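PDB 4OEV: putative peptide ABC-transport system periplasmic peptide-binding protein from Campylobacter jejuni, which binds nickel outside the cytoplasm, here as a nickel(II) ion with oxalate, probably delivering it to an ABC-type importer. Local coordinates for residues F40-S45 with F485-Y490; M44-D49 with A128-L133; I15-P20 with N147-S152; Q155-I158 with K164-K167. One frame throughout, in Å; residues are numbered along the deposited sequence.

The four contacts form two pairs. Contacts 1 and 2, with centres about 12 Å apart, share Met44 and Ser45 and use one beta hairpin: its turn meets the loop of Trp487, and its second strand meets helix 129-132. Phe40 CE1 lies 3.7 Å from Leu46 CD1 and so joins them. Contacts 3 and 4, centres about 11 Å apart, are tied by a probable hydrogen bond of 3.2 Å from Gln155 NE2 to Ala16 O. The centres of contacts 1 and 3 are about 25 Å apart. Nickel is bound by His26, His480 and His481; the last two lie shortly before segment 485-490 of contact 1.

Contact 1. Residues F40-S45 with F485-Y490; sequences FDENMS and FTWNVY
The turn of the hairpin formed by strands 38-40 and 46-48 rests against the indole of Trp487, in the loop that earlier carries the nickel ligands His480 and His481. Trp487 presents the six-membered half of its ring to Phe40, Asp41 and Glu42. Trp487 CH2 lies 3.7 Å from Glu42 N. On the same ring, Trp487 CZ2 is 3.9 Å from Glu42 CB, while Trp487 CE3 is 3.9 Å from Phe40 O. Glu42 N, Asp41 C and Phe40 O approach the ring obliquely. Glu42 bends at chi2 (-104°), folding its carboxylate back so that OE1 comes within 3.9 Å of Trp487 CH2; the carboxylate and ring planes are turned 48° apart. The contact is therefore van der Waals packing of an indole on a polar turn.

Each partner is held within its own part of the chain. Trp487 NE1 donates to Lys474 O, which helps to fix the rotation of the indole, and Asn488 CB sits over the centre of one ring face. In the turn, Asp41 OD1 accepts Asn43 N at 2.9 Å and Ser45 N at 3.0 Å, from opposite faces of the carboxylate plane. The bond from Asn43 makes an Asx turn. Met44 N donates to Asp41 O, and Asp41 N to Ser45 O at 3.1 Å. Together with the left-handed helical backbone of Met44, this is the pattern of a 3:5 beta hairpin, a type I turn followed by a G1 bulge.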
loop_
_atom_site.group_PDB
_atom_site.type_symbol
_atom_site.label_atom_id
_atom_site.label_comp_id
_atom_site.label_asym_id
_atom_site.label_seq_id
_atom_site.Cartn_x
_atom_site.Cartn_y
_atom_site.Cartn_z
ATOM N N PHE A 40 -10.186 -4.859 11.314
ATOM C CA PHE A 40 -10.391 -3.464 11.688
ATOM C C PHE A 40 -11.791 -3.003 11.306
ATOM O O PHE A 40 -12.266 -3.373 10.230
ATOM C CB PHE A 40 -9.347 -2.560 11.010
ATOM C CG PHE A 40 -7.951 -3.070 11.168
ATOM C CD1 PHE A 40 -7.237 -2.785 12.321
ATOM C CD2 PHE A 40 -7.367 -3.858 10.179
ATOM C CE1 PHE A 40 -5.941 -3.291 12.509
ATOM C CE2 PHE A 40 -6.078 -4.358 10.355
ATOM C CZ PHE A 40 -5.368 -4.077 11.524
ATOM N N ASP A 41 -12.415 -2.160 12.143
ATOM C CA ASP A 41 -13.780 -1.685 11.864
ATOM C C ASP A 41 -13.742 -0.334 11.157
ATOM O O ASP A 41 -12.680 0.073 10.678
ATOM C CB ASP A 41 -14.633 -1.638 13.148
ATOM C CG ASP A 41 -14.133 -0.627 14.194
ATOM O OD1 ASP A 41 -13.283 0.231 13.872
ATOM O OD2 ASP A 41 -14.594 -0.710 15.362
ATOM N N GLU A 42 -14.885 0.356 11.071
ATOM C CA GLU A 42 -14.943 1.584 10.272
ATOM C C GLU A 42 -14.080 2.687 10.857
ATOM O O GLU A 42 -13.755 3.658 10.175
ATOM C CB GLU A 42 -16.373 2.089 10.143
ATOM C CG GLU A 42 -17.044 2.222 11.477
ATOM C CD GLU A 42 -18.022 1.103 11.711
ATOM O OE1 GLU A 42 -17.581 -0.055 11.655
ATOM O OE2 GLU A 42 -19.218 1.371 11.951
ATOM N N ASN A 43 -13.765 2.546 12.138
ATOM C CA ASN A 43 -12.898 3.484 12.829
ATOM C C ASN A 43 -11.412 3.074 12.824
ATOM O O ASN A 43 -10.627 3.694 13.531
ATOM C CB ASN A 43 -13.372 3.635 14.273
ATOM C CG ASN A 43 -14.791 4.090 14.353
ATOM O OD1 ASN A 43 -15.606 3.508 15.069
ATOM N ND2 ASN A 43 -15.115 5.126 13.598
ATOM N N MET A 44 -11.067 2.053 12.025
ATOM C CA MET A 44 -9.754 1.394 12.005
ATOM C C MET A 44 -9.342 0.887 13.397
ATOM O O MET A 44 -8.156 0.818 13.728
ATOM C CB MET A 44 -8.689 2.317 11.434
ATOM C CG MET A 44 -7.583 1.574 10.643
ATOM S SD MET A 44 -8.237 0.685 9.218
ATOM C CE MET A 44 -9.141 1.998 8.537
ATOM N N SER A 45 -10.326 0.480 14.183
ATOM C CA SER A 45 -10.061 -0.122 15.502
ATOM C C SER A 45 -9.767 -1.585 15.340
ATOM O O SER A 45 -10.471 -2.256 14.596
ATOM C CB SER A 45 -11.268 0.039 16.424
ATOM O OG SER A 45 -11.518 1.408 16.671
ATOM N N PHE A 485 -11.225 -0.103 0.179
ATOM C CA PHE A 485 -12.534 0.508 -0.030
ATOM C C PHE A 485 -13.661 -0.547 -0.082
ATOM O O PHE A 485 -14.844 -0.213 0.057
ATOM C CB PHE A 485 -12.533 1.419 -1.279
ATOM C CG PHE A 485 -12.595 0.690 -2.598
ATOM C CD1 PHE A 485 -13.828 0.508 -3.253
ATOM C CD2 PHE A 485 -11.433 0.203 -3.201
ATOM C CE1 PHE A 485 -13.893 -0.145 -4.494
ATOM C CE2 PHE A 485 -11.486 -0.464 -4.424
ATOM C CZ PHE A 485 -12.743 -0.629 -5.079
ATOM N N THR A 486 -13.266 -1.809 -0.208
ATOM C CA THR A 486 -14.160 -2.961 -0.230
ATOM C C THR A 486 -14.156 -3.743 1.081
ATOM O O THR A 486 -14.613 -4.904 1.117
ATOM C CB THR A 486 -13.756 -3.925 -1.369
ATOM O OG1 THR A 486 -12.338 -4.199 -1.282
ATOM C CG2 THR A 486 -14.054 -3.321 -2.696
ATOM N N TRP A 487 -13.696 -3.103 2.162
ATOM C CA TRP A 487 -13.423 -3.814 3.427
ATOM C C TRP A 487 -14.711 -4.410 4.001
ATOM O O TRP A 487 -14.634 -5.419 4.691
ATOM C CB TRP A 487 -12.786 -2.899 4.480
ATOM C CG TRP A 487 -13.767 -1.889 5.009
ATOM C CD1 TRP A 487 -14.110 -0.680 4.408
ATOM C CD2 TRP A 487 -14.573 -1.987 6.199
ATOM N NE1 TRP A 487 -15.078 -0.036 5.177
ATOM C CE2 TRP A 487 -15.378 -0.820 6.267
ATOM C CE3 TRP A 487 -14.690 -2.948 7.218
ATOM C CZ2 TRP A 487 -16.282 -0.587 7.329
ATOM C CZ3 TRP A 487 -15.605 -2.716 8.272
ATOM C CH2 TRP A 487 -16.378 -1.547 8.315
ATOM N N ASN A 488 -15.883 -3.800 3.738
ATOM C CA ASN A 488 -17.135 -4.367 4.273
ATOM C C ASN A 488 -18.069 -4.808 3.157
ATOM O O ASN A 488 -19.315 -4.756 3.282
ATOM C CB ASN A 488 -17.854 -3.394 5.234
ATOM C CG ASN A 488 -18.712 -2.359 4.526
ATOM O OD1 ASN A 488 -18.259 -1.656 3.608
ATOM N ND2 ASN A 488 -19.975 -2.268 4.943
ATOM N N VAL A 489 -17.472 -5.255 2.057
ATOM C CA VAL A 489 -18.258 -5.610 0.877
ATOM C C VAL A 489 -19.328 -6.679 1.184
ATOM O O VAL A 489 -20.387 -6.685 0.565
ATOM C CB VAL A 489 -17.357 -6.098 -0.274
ATOM C CG1 VAL A 489 -16.651 -7.386 0.121
ATOM C CG2 VAL A 489 -18.191 -6.283 -1.543
ATOM N N TYR A 490 -19.094 -7.536 2.179
ATOM C CA TYR A 490 -20.094 -8.538 2.512
ATOM C C TYR A 490 -21.375 -7.943 3.117
ATOM O O TYR A 490 -22.321 -8.681 3.408
ATOM C CB TYR A 490 -19.508 -9.605 3.488
ATOM C CG TYR A 490 -18.829 -9.061 4.744
ATOM C CD1 TYR A 490 -19.560 -8.791 5.893
ATOM C CD2 TYR A 490 -17.452 -8.813 4.765
ATOM C CE1 TYR A 490 -18.950 -8.304 7.040
ATOM C CE2 TYR A 490 -16.826 -8.331 5.905
ATOM C CZ TYR A 490 -17.579 -8.077 7.035
ATOM O OH TYR A 490 -16.969 -7.586 8.169
#

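Contact 2. Residues M44-D49 with A128-L133; sequences MSLKPD and AFLDAL
Leu46, on strand 46-48, reaches across to Leu130 and Asp131 on the short helix 129-132, and these three residues make the contact. A chi1 of -173° turns the isobutyl group of Leu46 toward the helix, where its two methyls are split between the helical residues. Leu46 CD2 lies 3.7 Å from Leu130 CB and 4.0 Å from Leu130 CD1, the two leucine side chains crossing at about a right angle. Leu46 CD1 faces two oxygens, the backbone Leu130 O at 3.9 Å and the carboxylate Asp131 OD1 at 4.0 Å.

The surroundings make this one corner of a larger apolar cluster. Trp54 of strand 51-56 touches both Leu46 and Leu130, while Phe40 of strand 38-40 packs on Leu46 and Asp131. Leu130 O accepts from Thr38 OG1; the other oxygen of the carboxylate, Asp131 OD2, accepts from Asp389 N.

Within the contact, a hairpin strand and a helix therefore meet mainly by van der Waals contact, burying about 123 Å² in all. No directional bond joins the two segments. The hydrogen bonds lie around them, where Thr38 ties the helix carbonyl to the first hairpin strand and Asp389 probably steadies the carboxylate that flanks the leucine.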
loop_
_atom_site.group_PDB
_atom_site.type_symbol
_atom_site.label_atom_id
_atom_site.label_comp_id
_atom_site.label_asym_id
_atom_site.label_seq_id
_atom_site.Cartn_x
_atom_site.Cartn_y
_atom_site.Cartn_z
ATOM N N MET A 44 -11.067 2.053 12.025
ATOM C CA MET A 44 -9.754 1.394 12.005
ATOM C C MET A 44 -9.342 0.887 13.397
ATOM O O MET A 44 -8.156 0.818 13.728
ATOM C CB MET A 44 -8.689 2.317 11.434
ATOM C CG MET A 44 -7.583 1.574 10.643
ATOM S SD MET A 44 -8.237 0.685 9.218
ATOM C CE MET A 44 -9.141 1.998 8.537
ATOM N N SER A 45 -10.326 0.480 14.183
ATOM C CA SER A 45 -10.061 -0.122 15.502
ATOM C C SER A 45 -9.767 -1.585 15.340
ATOM O O SER A 45 -10.471 -2.256 14.596
ATOM C CB SER A 45 -11.268 0.039 16.424
ATOM O OG SER A 45 -11.518 1.408 16.671
ATOM N N LEU A 46 -8.749 -2.095 16.050
ATOM C CA LEU A 46 -8.456 -3.504 16.035
ATOM C C LEU A 46 -9.579 -4.268 16.737
ATOM O O LEU A 46 -9.988 -3.879 17.843
ATOM C CB LEU A 46 -7.114 -3.782 16.734
ATOM C CG LEU A 46 -6.501 -5.170 16.715
ATOM C CD1 LEU A 46 -5.914 -5.557 15.388
ATOM C CD2 LEU A 46 -5.404 -5.214 17.765
ATOM N N LYS A 47 -10.091 -5.316 16.087
ATOM C CA LYS A 47 -11.171 -6.138 16.645
ATOM C C LYS A 47 -10.856 -7.595 16.438
ATOM O O LYS A 47 -10.167 -7.950 15.487
ATOM C CB LYS A 47 -12.526 -5.845 15.992
ATOM C CG LYS A 47 -13.065 -4.448 16.205
ATOM C CD LYS A 47 -13.401 -4.167 17.659
ATOM C CE LYS A 47 -14.108 -2.817 17.779
ATOM N NZ LYS A 47 -14.368 -2.431 19.197
ATOM N N PRO A 48 -11.421 -8.466 17.303
ATOM C CA PRO A 48 -11.223 -9.911 17.131
ATOM C C PRO A 48 -11.807 -10.396 15.815
ATOM O O PRO A 48 -12.850 -9.874 15.365
ATOM C CB PRO A 48 -11.968 -10.523 18.321
ATOM C CG PRO A 48 -12.118 -9.423 19.292
ATOM C CD PRO A 48 -12.130 -8.132 18.543
ATOM N N ASP A 49 -11.152 -11.370 15.190
ATOM C CA ASP A 49 -11.739 -11.977 14.008
ATOM C C ASP A 49 -11.664 -13.485 14.160
ATOM O O ASP A 49 -12.503 -14.055 14.834
ATOM C CB ASP A 49 -11.062 -11.511 12.699
ATOM C CG ASP A 49 -11.882 -11.923 11.479
ATOM O OD1 ASP A 49 -12.820 -12.752 11.708
ATOM O OD2 ASP A 49 -11.610 -11.476 10.337
ATOM N N ALA A 128 3.705 -4.053 16.414
ATOM C CA ALA A 128 2.902 -4.107 15.195
ATOM C C ALA A 128 2.302 -5.498 14.952
ATOM O O ALA A 128 1.534 -5.691 14.012
ATOM C CB ALA A 128 3.726 -3.681 13.999
ATOM N N PHE A 129 2.629 -6.471 15.809
ATOM C CA PHE A 129 2.264 -7.852 15.543
ATOM C C PHE A 129 0.745 -8.096 15.399
ATOM O O PHE A 129 0.327 -8.918 14.584
ATOM C CB PHE A 129 2.789 -8.772 16.698
ATOM C CG PHE A 129 2.760 -10.231 16.380
ATOM C CD1 PHE A 129 3.102 -10.688 15.117
ATOM C CD2 PHE A 129 2.470 -11.190 17.403
ATOM C CE1 PHE A 129 3.090 -12.038 14.811
ATOM C CE2 PHE A 129 2.469 -12.538 17.112
ATOM C CZ PHE A 129 2.783 -12.987 15.831
ATOM N N LEU A 130 -0.061 -7.456 16.243
ATOM C CA LEU A 130 -1.510 -7.666 16.186
ATOM C C LEU A 130 -2.056 -7.122 14.864
ATOM O O LEU A 130 -2.925 -7.745 14.256
ATOM C CB LEU A 130 -2.197 -6.993 17.365
ATOM C CG LEU A 130 -1.985 -7.769 18.671
ATOM C CD1 LEU A 130 -2.518 -6.961 19.846
ATOM C CD2 LEU A 130 -2.666 -9.129 18.592
ATOM N N ASP A 131 -1.532 -5.978 14.417
ATOM C CA ASP A 131 -1.928 -5.457 13.102
ATOM C C ASP A 131 -1.506 -6.463 12.058
ATOM O O ASP A 131 -2.254 -6.727 11.127
ATOM C CB ASP A 131 -1.286 -4.081 12.779
ATOM C CG ASP A 131 -2.053 -2.934 13.383
ATOM O OD1 ASP A 131 -2.929 -3.209 14.264
ATOM O OD2 ASP A 131 -1.841 -1.784 12.927
ATOM N N ALA A 132 -0.311 -7.028 12.232
ATOM C CA ALA A 132 0.250 -7.982 11.268
ATOM C C ALA A 132 -0.590 -9.242 11.172
ATOM O O ALA A 132 -0.654 -9.877 10.110
ATOM C CB ALA A 132 1.690 -8.340 11.646
ATOM N N LEU A 133 -1.205 -9.616 12.295
ATOM C CA LEU A 133 -2.027 -10.817 12.352
ATOM C C LEU A 133 -3.422 -10.601 11.747
ATOM O O LEU A 133 -4.310 -11.468 11.880
ATOM C CB LEU A 133 -2.129 -11.311 13.815
ATOM C CG LEU A 133 -0.849 -11.915 14.393
ATOM C CD1 LEU A 133 -0.893 -12.070 15.886
ATOM C CD2 LEU A 133 -0.607 -13.243 13.733
#

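Contact 3. Residues I15-P20 with N147-S152; sequences IARINP and NLNTSS
Arg17 and Asn149 supply the direct hydrogen bond of this contact. Arg17 NH1 donates to Asn149 O at 3.2 Å, with an N-H...O angle of 150°, and arrives in the carbonyl plane on a lone pair. The bend at chi3 (-75°) swings the guanidinium toward that carbonyl, and Arg17 CD also comes within 3.5 Å of Asn149 O. NH1 has a second acceptor in a water at 2.8 Å, in the guanidinium plane; the water's onward link to Asn149 OD1 is too short to be relied on. Tyr22 makes a cation-pi contact with Arg17.

The contact joins the loop after strand 6-11 to the loop between helix 140-143 and strand 163-169. Side-chain bonds brace the acceptor loop. Asn147 OD1 takes Asn149 N at 3.1 Å, an Asx turn, and also Asn149 ND2 at 2.8 Å, the latter in the carbonyl plane. Asn149 ND2 donates to Lys95 O as well.

The remaining touch is polar against apolar. Asn19 ND2 lies 3.6 Å from Leu148 CD1, the two side chains crossing obliquely. That amide is occupied elsewhere: ND2 donates to Asn154 OD1, while Asn19 OD1 accepts from Ala21 N. Leu148 packs in turn on Leu143 of helix 140-143.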
loop_
_atom_site.group_PDB
_atom_site.type_symbol
_atom_site.label_atom_id
_atom_site.label_comp_id
_atom_site.label_asym_id
_atom_site.label_seq_id
_atom_site.Cartn_x
_atom_site.Cartn_y
_atom_site.Cartn_z
ATOM N N ILE A 15 -3.577 -9.574 -8.392
ATOM C CA ILE A 15 -2.452 -10.328 -7.841
ATOM C C ILE A 15 -2.391 -11.703 -8.500
ATOM O O ILE A 15 -3.441 -12.342 -8.728
ATOM C CB ILE A 15 -2.566 -10.441 -6.318
ATOM C CG1 ILE A 15 -1.364 -11.211 -5.739
ATOM C CG2 ILE A 15 -3.887 -11.180 -5.889
ATOM C CD1 ILE A 15 -1.172 -10.919 -4.280
ATOM N N ALA A 16 -1.188 -12.169 -8.837
ATOM C CA ALA A 16 -1.071 -13.466 -9.514
ATOM C C ALA A 16 -1.238 -14.658 -8.580
ATOM O O ALA A 16 -1.478 -15.766 -9.043
ATOM C CB ALA A 16 0.259 -13.590 -10.232
ATOM N N ARG A 17 -1.063 -14.465 -7.281
ATOM C CA ARG A 17 -1.217 -15.601 -6.342
ATOM C C ARG A 17 -2.157 -15.146 -5.239
ATOM O O ARG A 17 -1.840 -14.213 -4.483
ATOM C CB ARG A 17 0.145 -16.038 -5.777
ATOM C CG ARG A 17 1.076 -16.668 -6.786
ATOM C CD ARG A 17 2.448 -16.966 -6.166
ATOM N NE ARG A 17 3.250 -15.763 -6.001
ATOM C CZ ARG A 17 4.493 -15.743 -5.524
ATOM N NH1 ARG A 17 5.107 -16.855 -5.132
ATOM N NH2 ARG A 17 5.136 -14.603 -5.432
ATOM N N ILE A 18 -3.368 -15.703 -5.213
ATOM C CA ILE A 18 -4.328 -15.276 -4.216
ATOM C C ILE A 18 -4.031 -16.039 -2.944
ATOM O O ILE A 18 -4.724 -16.991 -2.581
ATOM C CB ILE A 18 -5.798 -15.466 -4.678
ATOM C CG1 ILE A 18 -6.048 -14.677 -5.984
ATOM C CG2 ILE A 18 -6.756 -14.937 -3.601
ATOM C CD1 ILE A 18 -7.422 -14.964 -6.646
ATOM N N ASN A 19 -3.012 -15.563 -2.252
ATOM C CA ASN A 19 -2.447 -16.261 -1.108
ATOM C C ASN A 19 -1.876 -15.198 -0.190
ATOM O O ASN A 19 -1.023 -14.417 -0.610
ATOM C CB ASN A 19 -1.387 -17.241 -1.601
ATOM C CG ASN A 19 -0.690 -17.978 -0.496
ATOM O OD1 ASN A 19 -0.649 -17.555 0.657
ATOM N ND2 ASN A 19 -0.145 -19.116 -0.846
ATOM N N PRO A 20 -2.394 -15.124 1.043
ATOM C CA PRO A 20 -1.933 -14.146 2.038
ATOM C C PRO A 20 -0.383 -14.038 2.145
ATOM O O PRO A 20 0.109 -12.944 2.379
ATOM C CB PRO A 20 -2.538 -14.675 3.344
ATOM C CG PRO A 20 -3.743 -15.447 2.908
ATOM C CD PRO A 20 -3.583 -15.870 1.496
ATOM N N ASN A 147 4.553 -26.757 -2.210
ATOM C CA ASN A 147 5.481 -25.642 -2.398
ATOM C C ASN A 147 4.657 -24.382 -2.461
ATOM O O ASN A 147 4.001 -24.106 -3.461
ATOM C CB ASN A 147 6.315 -25.842 -3.651
ATOM C CG ASN A 147 7.396 -24.773 -3.823
ATOM O OD1 ASN A 147 7.340 -23.691 -3.225
ATOM N ND2 ASN A 147 8.413 -25.107 -4.602
ATOM N N LEU A 148 4.681 -23.619 -1.374
ATOM C CA LEU A 148 3.835 -22.463 -1.243
ATOM C C LEU A 148 4.038 -21.479 -2.401
ATOM O O LEU A 148 3.114 -20.746 -2.762
ATOM C CB LEU A 148 4.092 -21.775 0.094
ATOM C CG LEU A 148 2.979 -20.802 0.519
ATOM C CD1 LEU A 148 1.718 -21.591 0.949
ATOM C CD2 LEU A 148 3.470 -19.883 1.619
ATOM N N ASN A 149 5.243 -21.470 -2.968
ATOM C CA ASN A 149 5.594 -20.560 -4.055
ATOM C C ASN A 149 4.823 -20.778 -5.351
ATOM O O ASN A 149 4.462 -19.817 -6.040
ATOM C CB ASN A 149 7.101 -20.643 -4.375
ATOM C CG ASN A 149 7.982 -20.275 -3.184
ATOM O OD1 ASN A 149 8.250 -19.110 -2.957
ATOM N ND2 ASN A 149 8.486 -21.276 -2.471
ATOM N N THR A 150 4.582 -22.040 -5.687
ATOM C CA THR A 150 4.087 -22.361 -7.015
ATOM C C THR A 150 2.810 -23.192 -6.997
ATOM O O THR A 150 2.329 -23.582 -8.045
ATOM C CB THR A 150 5.169 -23.109 -7.811
ATOM O OG1 THR A 150 5.574 -24.266 -7.079
ATOM C CG2 THR A 150 6.438 -22.218 -8.023
ATOM N N SER A 151 2.266 -23.459 -5.813
ATOM C CA SER A 151 1.120 -24.389 -5.650
ATOM C C SER A 151 -0.069 -23.949 -6.494
ATOM O O SER A 151 -0.276 -22.747 -6.675
ATOM C CB SER A 151 0.699 -24.463 -4.184
ATOM O OG SER A 151 -0.393 -25.361 -3.973
ATOM N N SER A 152 -0.839 -24.914 -7.004
ATOM C CA SER A 152 -2.019 -24.584 -7.805
ATOM C C SER A 152 -3.102 -23.981 -6.915
ATOM O O SER A 152 -4.011 -23.290 -7.403
ATOM C CB SER A 152 -2.523 -25.810 -8.556
ATOM O OG SER A 152 -2.860 -26.875 -7.675
HETATM O O HOH W 1 7.790 -17.091 -4.239
#

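Contact 4. Residues Q155-I158 with K164-K167; sequences QNPI and KFVK
Strand 163-169, at one border of the four-stranded mixed sheet that also holds 6-11, 173-178 and 191-196, sends Phe165 onto the loop that leads into it, where the ring meets Pro157. The central interaction is CH-pi: Pro157 CD sits 3.9 Å from the centroid of the Phe165 ring, 23° off its normal. It lies over the face but displaced toward the rim, and Pro157 CD comes closest to Phe165 CG, 3.6 Å away. Pro157 CG continues the contact down the side chain, 3.9 Å from Phe165 CB, so the pyrrolidine lies over the root of the ring on one face.

The far end of the same ring meets backbone. Gln155 O comes to 3.2 Å from Phe165 CZ and 3.4 Å from Phe165 CE2, approaching obliquely, and Asn156 CA is 4.1 Å from Phe165 CE2. A chi1 of 173° throws CG anti to the backbone N and carries the ring along residues 155-157. Beyond the ring, on the face turned from the proline, Lys167 N lies 4.0 Å above the plane.

The side-chain amides of Asn156 and Gln155 bond elsewhere, Asn156 ND2 to Ser152 O and Gln155 to the loop of contact 3. Pro157 also packs on Ile18 and Phe34. Just after Phe165, Val166 and Lys167 both pair with Glu175 of strand 173-178, the signature of a classic beta bulge.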
loop_
_atom_site.group_PDB
_atom_site.type_symbol
_atom_site.label_atom_id
_atom_site.label_comp_id
_atom_site.label_asym_id
_atom_site.label_seq_id
_atom_site.Cartn_x
_atom_site.Cartn_y
_atom_site.Cartn_z
ATOM N N GLN A 155 -4.069 -20.316 -7.362
ATOM C CA GLN A 155 -5.089 -19.913 -8.333
ATOM C C GLN A 155 -6.429 -20.607 -8.054
ATOM O O GLN A 155 -7.364 -20.450 -8.819
ATOM C CB GLN A 155 -4.627 -20.215 -9.761
ATOM C CG GLN A 155 -3.410 -19.396 -10.243
ATOM C CD GLN A 155 -2.096 -19.899 -9.652
ATOM O OE1 GLN A 155 -1.894 -21.101 -9.496
ATOM N NE2 GLN A 155 -1.204 -18.980 -9.324
ATOM N N ASN A 156 -6.499 -21.376 -6.964
ATOM C CA ASN A 156 -7.733 -22.055 -6.503
ATOM C C ASN A 156 -7.823 -21.965 -4.984
ATOM O O ASN A 156 -7.935 -22.992 -4.315
ATOM C CB ASN A 156 -7.734 -23.532 -6.908
ATOM C CG ASN A 156 -7.745 -23.735 -8.406
ATOM O OD1 ASN A 156 -8.801 -23.960 -9.004
ATOM N ND2 ASN A 156 -6.566 -23.649 -9.028
ATOM N N PRO A 157 -7.772 -20.738 -4.426
ATOM C CA PRO A 157 -7.565 -20.568 -2.982
ATOM C C PRO A 157 -8.748 -21.072 -2.159
ATOM O O PRO A 157 -9.898 -20.876 -2.560
ATOM C CB PRO A 157 -7.395 -19.053 -2.836
ATOM C CG PRO A 157 -8.234 -18.495 -3.930
ATOM C CD PRO A 157 -8.063 -19.455 -5.090
ATOM N N ILE A 158 -8.455 -21.735 -1.038
ATOM C CA ILE A 158 -9.465 -22.099 -0.061
ATOM C C ILE A 158 -9.182 -21.272 1.204
ATOM O O ILE A 158 -8.050 -21.285 1.703
ATOM C CB ILE A 158 -9.434 -23.617 0.255
ATOM C CG1 ILE A 158 -9.949 -24.448 -0.926
ATOM C CG2 ILE A 158 -10.224 -23.905 1.504
ATOM C CD1 ILE A 158 -11.452 -24.257 -1.223
ATOM N N LYS A 164 -16.206 -17.329 -1.419
ATOM C CA LYS A 164 -15.582 -18.545 -1.926
ATOM C C LYS A 164 -15.151 -18.275 -3.351
ATOM O O LYS A 164 -15.881 -17.601 -4.096
ATOM C CB LYS A 164 -16.553 -19.759 -1.857
ATOM C CG LYS A 164 -16.923 -20.233 -0.464
ATOM C CD LYS A 164 -17.885 -21.464 -0.517
ATOM C CE LYS A 164 -18.031 -22.146 0.849
ATOM N NZ LYS A 164 -18.847 -23.417 0.826
ATOM N N PHE A 165 -13.954 -18.751 -3.714
ATOM C CA PHE A 165 -13.422 -18.598 -5.077
ATOM C C PHE A 165 -14.227 -19.450 -6.065
ATOM O O PHE A 165 -14.461 -20.635 -5.813
ATOM C CB PHE A 165 -11.926 -18.986 -5.129
ATOM C CG PHE A 165 -11.352 -19.025 -6.523
ATOM C CD1 PHE A 165 -10.857 -17.873 -7.119
ATOM C CD2 PHE A 165 -11.301 -20.215 -7.237
ATOM C CE1 PHE A 165 -10.331 -17.914 -8.404
ATOM C CE2 PHE A 165 -10.779 -20.259 -8.522
ATOM C CZ PHE A 165 -10.305 -19.112 -9.103
ATOM N N VAL A 166 -14.655 -18.854 -7.178
ATOM C CA VAL A 166 -15.365 -19.583 -8.239
ATOM C C VAL A 166 -14.538 -19.802 -9.512
ATOM O O VAL A 166 -14.326 -20.928 -9.934
ATOM C CB VAL A 166 -16.662 -18.879 -8.656
ATOM C CG1 VAL A 166 -17.308 -19.665 -9.761
ATOM C CG2 VAL A 166 -17.600 -18.751 -7.478
ATOM N N LYS A 167 -14.137 -18.726 -10.176
ATOM C CA LYS A 167 -13.278 -18.880 -11.338
ATOM C C LYS A 167 -12.524 -17.601 -11.626
ATOM O O LYS A 167 -12.792 -16.550 -11.038
ATOM C CB LYS A 167 -14.078 -19.297 -12.564
ATOM C CG LYS A 167 -14.984 -18.235 -13.150
ATOM C CD LYS A 167 -15.466 -18.718 -14.515
ATOM C CE LYS A 167 -16.472 -17.758 -15.133
ATOM N NZ LYS A 167 -16.918 -18.162 -16.503
#